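Side-chain contact in uncharacterized protein (Kutzneria albida DSM 43870, PDB 5M6Q), which is a secreted microbial transglutaminase that probably cross-links proteins by transferring the gamma-glutamyl group of glutamine to amines: residues Glu23-Tyr28 with Glu35-Asn40. Numbering follows the deposited sequence.
Sequences EAWERY and EDEREN
Two groups grip OE2 of Glu-26: the guanidinium of Arg-38, in a long salt bridge of 3.5 Å from OE2 to NH2, and the backbone N-H of Met-33 in the loop between the two helices. The hydrogen bond from Met-33 is the firmer hold, and the salt bridge adds a charge attraction. The carboxylate thus ties helix 18-28 both to the next helix and to the connection leading there. Its chain is extended beyond CG (chi2 170°), and this length carries the acid across although its CB does not point at the other helix; Arg-38 likewise stretches from CG to NE. The two chains meet at about a right angle, with carboxylate and guanidinium planes 73° apart, not in a flat two-pronged fit. Long, flexible, oppositely charged residues suit such a gap: the closest alpha carbons, those of Trp-25 and Arg-38, are 11.3 Å apart.

Beside this bridge, a chi1 of -170° turns the broad indole of Trp-25 toward helix 35-41. CH2 of Trp-25 lies 3.8 Å from OE1 of Glu-37 and nearly as close to its OE2. Ring and carboxylate planes are nearly perpendicular, and the approach is an oblique van der Waals contact. The acid finds its polar partners elsewhere: OE1 accepts the N-H of Thr-34, as an acid in the first turn of a helix can, while OE2 forms a salt bridge with Arg-31. These bonds probably fix the rotation of the carboxylate beside the indole.

The buried indole links three helices, since NE1 bonds to OD1 of Asn-52 and the ring also touches Val-51, both on helix 47-53. Helix 18-28 follows directly on strand 13-17, an outermost strand of the central antiparallel sheet, and a short loop leads on to helix 35-41.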
ATOM      1  N   GLU A  23      -4.876 -10.589 -17.307  1.00 31.92           N
ATOM      2  CA  GLU A  23      -5.927 -11.584 -17.475  1.00 29.50           C
ATOM      3  C   GLU A  23      -6.379 -12.162 -16.141  1.00 34.72           C
ATOM      4  O   GLU A  23      -7.564 -12.322 -15.920  1.00 33.80           O
ATOM      5  CB  GLU A  23      -5.472 -12.713 -18.401  1.00 39.33           C
ATOM      6  CG  GLU A  23      -5.564 -12.343 -19.870  1.00 50.63           C
ATOM      7  CD  GLU A  23      -4.992 -13.405 -20.797  1.00 65.85           C
ATOM      8  OE1 GLU A  23      -4.892 -14.584 -20.375  1.00 64.66           O
ATOM      9  OE2 GLU A  23      -4.639 -13.048 -21.949  1.00 62.59           O
ATOM     10  N   ALA A  24      -5.448 -12.474 -15.249  1.00 30.73           N
ATOM     11  CA  ALA A  24      -5.855 -12.976 -13.945  1.00 33.08           C
ATOM     12  C   ALA A  24      -6.634 -11.898 -13.203  1.00 31.33           C
ATOM     13  O   ALA A  24      -7.672 -12.174 -12.605  1.00 31.86           O
ATOM     14  CB  ALA A  24      -4.666 -13.436 -13.142  1.00 24.47           C
ATOM     15  N   TRP A  25      -6.135 -10.668 -13.263  1.00 31.10           N
ATOM     16  CA  TRP A  25      -6.796  -9.525 -12.647  1.00 27.58           C
ATOM     17  C   TRP A  25      -8.221  -9.345 -13.178  1.00 34.32           C
ATOM     18  O   TRP A  25      -9.150  -9.097 -12.420  1.00 33.80           O
ATOM     19  CB  TRP A  25      -5.975  -8.260 -12.899  1.00 25.27           C
ATOM     20  CG  TRP A  25      -6.404  -7.040 -12.131  1.00 29.65           C
ATOM     21  CD1 TRP A  25      -5.888  -6.593 -10.948  1.00 26.25           C
ATOM     22  CD2 TRP A  25      -7.426  -6.109 -12.500  1.00 27.99           C
ATOM     23  NE1 TRP A  25      -6.522  -5.442 -10.562  1.00 33.19           N
ATOM     24  CE2 TRP A  25      -7.469  -5.120 -11.496  1.00 31.47           C
ATOM     25  CE3 TRP A  25      -8.299  -6.006 -13.588  1.00 26.14           C
ATOM     26  CZ2 TRP A  25      -8.366  -4.045 -11.536  1.00 34.14           C
ATOM     27  CZ3 TRP A  25      -9.188  -4.940 -13.629  1.00 37.59           C
ATOM     28  CH2 TRP A  25      -9.215  -3.974 -12.606  1.00 34.76           C
ATOM     29  N   GLU A  26      -8.388  -9.476 -14.485  1.00 33.22           N
ATOM     30  CA  GLU A  26      -9.705  -9.293 -15.086  1.00 36.78           C
ATOM     31  C   GLU A  26     -10.666 -10.411 -14.712  1.00 39.29           C
ATOM     32  O   GLU A  26     -11.859 -10.161 -14.537  1.00 40.52           O
ATOM     33  CB  GLU A  26      -9.587  -9.175 -16.606  1.00 33.87           C
ATOM     34  CG  GLU A  26      -8.937  -7.874 -17.032  1.00 33.23           C
ATOM     35  CD  GLU A  26      -8.598  -7.837 -18.511  1.00 38.12           C
ATOM     36  OE1 GLU A  26      -8.641  -8.903 -19.163  1.00 46.33           O
ATOM     37  OE2 GLU A  26      -8.281  -6.743 -19.019  1.00 40.08           O
ATOM     38  N   ARG A  27     -10.159 -11.634 -14.579  1.00 34.50           N
ATOM     39  CA  ARG A  27     -10.999 -12.740 -14.129  1.00 38.57           C
ATOM     40  C   ARG A  27     -11.481 -12.494 -12.716  1.00 38.60           C
ATOM     41  O   ARG A  27     -12.623 -12.785 -12.380  1.00 43.68           O
ATOM     42  CB  ARG A  27     -10.254 -14.083 -14.177  1.00 34.51           C
ATOM     43  CG  ARG A  27     -10.085 -14.680 -15.566  1.00 43.46           C
ATOM     44  CD  ARG A  27      -9.684 -16.167 -15.505  1.00 49.47           C
ATOM     45  NE  ARG A  27      -8.430 -16.402 -14.777  1.00 53.52           N
ATOM     46  CZ  ARG A  27      -7.213 -16.215 -15.296  1.00 54.13           C
ATOM     47  NH1 ARG A  27      -7.081 -15.778 -16.549  1.00 48.05           N
ATOM     48  NH2 ARG A  27      -6.125 -16.453 -14.562  1.00 49.17           N
ATOM     49  N   TYR A  28     -10.591 -11.972 -11.880  1.00 40.48           N
ATOM     50  CA  TYR A  28     -10.866 -11.807 -10.453  1.00 40.88           C
ATOM     51  C   TYR A  28     -11.825 -10.651 -10.193  1.00 39.66           C
ATOM     52  O   TYR A  28     -12.757 -10.790  -9.411  1.00 42.23           O
ATOM     53  CB  TYR A  28      -9.550 -11.600  -9.690  1.00 37.54           C
ATOM     54  CG  TYR A  28      -9.671 -11.363  -8.198  1.00 38.61           C
ATOM     55  CD1 TYR A  28      -9.945 -12.407  -7.317  1.00 42.03           C
ATOM     56  CD2 TYR A  28      -9.471 -10.096  -7.665  1.00 41.66           C
ATOM     57  CE1 TYR A  28     -10.028 -12.185  -5.945  1.00 43.64           C
ATOM     58  CE2 TYR A  28      -9.554  -9.865  -6.305  1.00 45.05           C
ATOM     59  CZ  TYR A  28      -9.831 -10.905  -5.447  1.00 48.37           C
ATOM     60  OH  TYR A  28      -9.909 -10.648  -4.094  1.00 47.94           O
ATOM     61  N   GLU A  35      -8.128   1.638 -20.076  1.00 40.74           N
ATOM     62  CA  GLU A  35      -6.912   2.205 -20.628  1.00 46.48           C
ATOM     63  C   GLU A  35      -6.177   3.017 -19.580  1.00 40.68           C
ATOM     64  O   GLU A  35      -4.957   2.914 -19.469  1.00 40.79           O
ATOM     65  CB  GLU A  35      -7.216   3.057 -21.864  1.00 51.82           C
ATOM     66  CG  GLU A  35      -7.549   2.220 -23.097  1.00 59.97           C
ATOM     67  CD  GLU A  35      -6.590   1.042 -23.289  1.00 73.44           C
ATOM     68  OE1 GLU A  35      -5.354   1.249 -23.219  1.00 70.42           O
ATOM     69  OE2 GLU A  35      -7.074  -0.096 -23.499  1.00 74.79           O
ATOM     70  N   ASP A  36      -6.912   3.816 -18.811  1.00 42.86           N
ATOM     71  CA  ASP A  36      -6.323   4.522 -17.675  1.00 46.40           C
ATOM     72  C   ASP A  36      -5.663   3.538 -16.698  1.00 35.95           C
ATOM     73  O   ASP A  36      -4.596   3.818 -16.148  1.00 35.57           O
ATOM     74  CB  ASP A  36      -7.375   5.363 -16.930  1.00 45.33           C
ATOM     75  CG  ASP A  36      -7.773   6.628 -17.687  1.00 53.46           C
ATOM     76  OD1 ASP A  36      -7.192   6.899 -18.761  1.00 58.43           O
ATOM     77  OD2 ASP A  36      -8.666   7.361 -17.198  1.00 52.20           O
ATOM     78  N   GLU A  37      -6.288   2.384 -16.485  1.00 36.52           N
ATOM     79  CA  GLU A  37      -5.740   1.441 -15.520  1.00 37.51           C
ATOM     80  C   GLU A  37      -4.468   0.795 -16.060  1.00 33.43           C
ATOM     81  O   GLU A  37      -3.468   0.696 -15.340  1.00 29.83           O
ATOM     82  CB  GLU A  37      -6.774   0.388 -15.145  1.00 33.78           C
ATOM     83  CG  GLU A  37      -7.890   0.929 -14.257  1.00 38.41           C
ATOM     84  CD  GLU A  37      -8.979  -0.099 -13.963  1.00 43.08           C
ATOM     85  OE1 GLU A  37      -9.364  -0.873 -14.881  1.00 39.81           O
ATOM     86  OE2 GLU A  37      -9.451  -0.128 -12.807  1.00 43.80           O
ATOM     87  N   ARG A  38      -4.492   0.401 -17.333  1.00 30.30           N
ATOM     88  CA  ARG A  38      -3.310  -0.154 -17.978  1.00 31.31           C
ATOM     89  C   ARG A  38      -2.167   0.840 -17.971  1.00 31.50           C
ATOM     90  O   ARG A  38      -1.019   0.471 -17.778  1.00 29.34           O
ATOM     91  CB  ARG A  38      -3.608  -0.577 -19.414  1.00 36.38           C
ATOM     92  CG  ARG A  38      -4.283  -1.918 -19.523  1.00 35.19           C
ATOM     93  CD  ARG A  38      -4.704  -2.170 -20.954  1.00 49.38           C
ATOM     94  NE  ARG A  38      -5.528  -3.367 -21.070  1.00 52.27           N
ATOM     95  CZ  ARG A  38      -5.040  -4.588 -21.255  1.00 51.27           C
ATOM     96  NH1 ARG A  38      -3.722  -4.771 -21.345  1.00 47.24           N
ATOM     97  NH2 ARG A  38      -5.870  -5.621 -21.353  1.00 53.53           N
ATOM     98  N   GLU A  39      -2.482   2.109 -18.169  1.00 30.73           N
ATOM     99  CA  GLU A  39      -1.456   3.138 -18.156  1.00 30.43           C
ATOM    100  C   GLU A  39      -0.846   3.301 -16.751  1.00 30.97           C
ATOM    101  O   GLU A  39       0.346   3.589 -16.606  1.00 27.18           O
ATOM    102  CB  GLU A  39      -2.047   4.459 -18.651  1.00 39.87           C
ATOM    103  CG  GLU A  39      -1.047   5.581 -18.826  1.00 49.35           C
ATOM    104  CD  GLU A  39      -1.641   6.769 -19.576  1.00 61.94           C
ATOM    105  OE1 GLU A  39      -2.792   6.655 -20.059  1.00 62.32           O
ATOM    106  OE2 GLU A  39      -0.959   7.810 -19.686  1.00 64.09           O
ATOM    107  N   ASN A  40      -1.666   3.118 -15.722  1.00 28.88           N
ATOM    108  CA  ASN A  40      -1.186   3.228 -14.354  1.00 25.93           C
ATOM    109  C   ASN A  40      -0.326   2.003 -14.009  1.00 24.50           C
ATOM    110  O   ASN A  40       0.741   2.133 -13.408  1.00 26.81           O
ATOM    111  CB  ASN A  40      -2.354   3.361 -13.375  1.00 24.80           C
ATOM    112  CG  ASN A  40      -2.702   4.814 -13.057  1.00 29.33           C
ATOM    113  OD1 ASN A  40      -1.825   5.651 -12.856  1.00 31.34           O
ATOM    114  ND2 ASN A  40      -3.990   5.105 -12.992  1.00 34.14           N
TER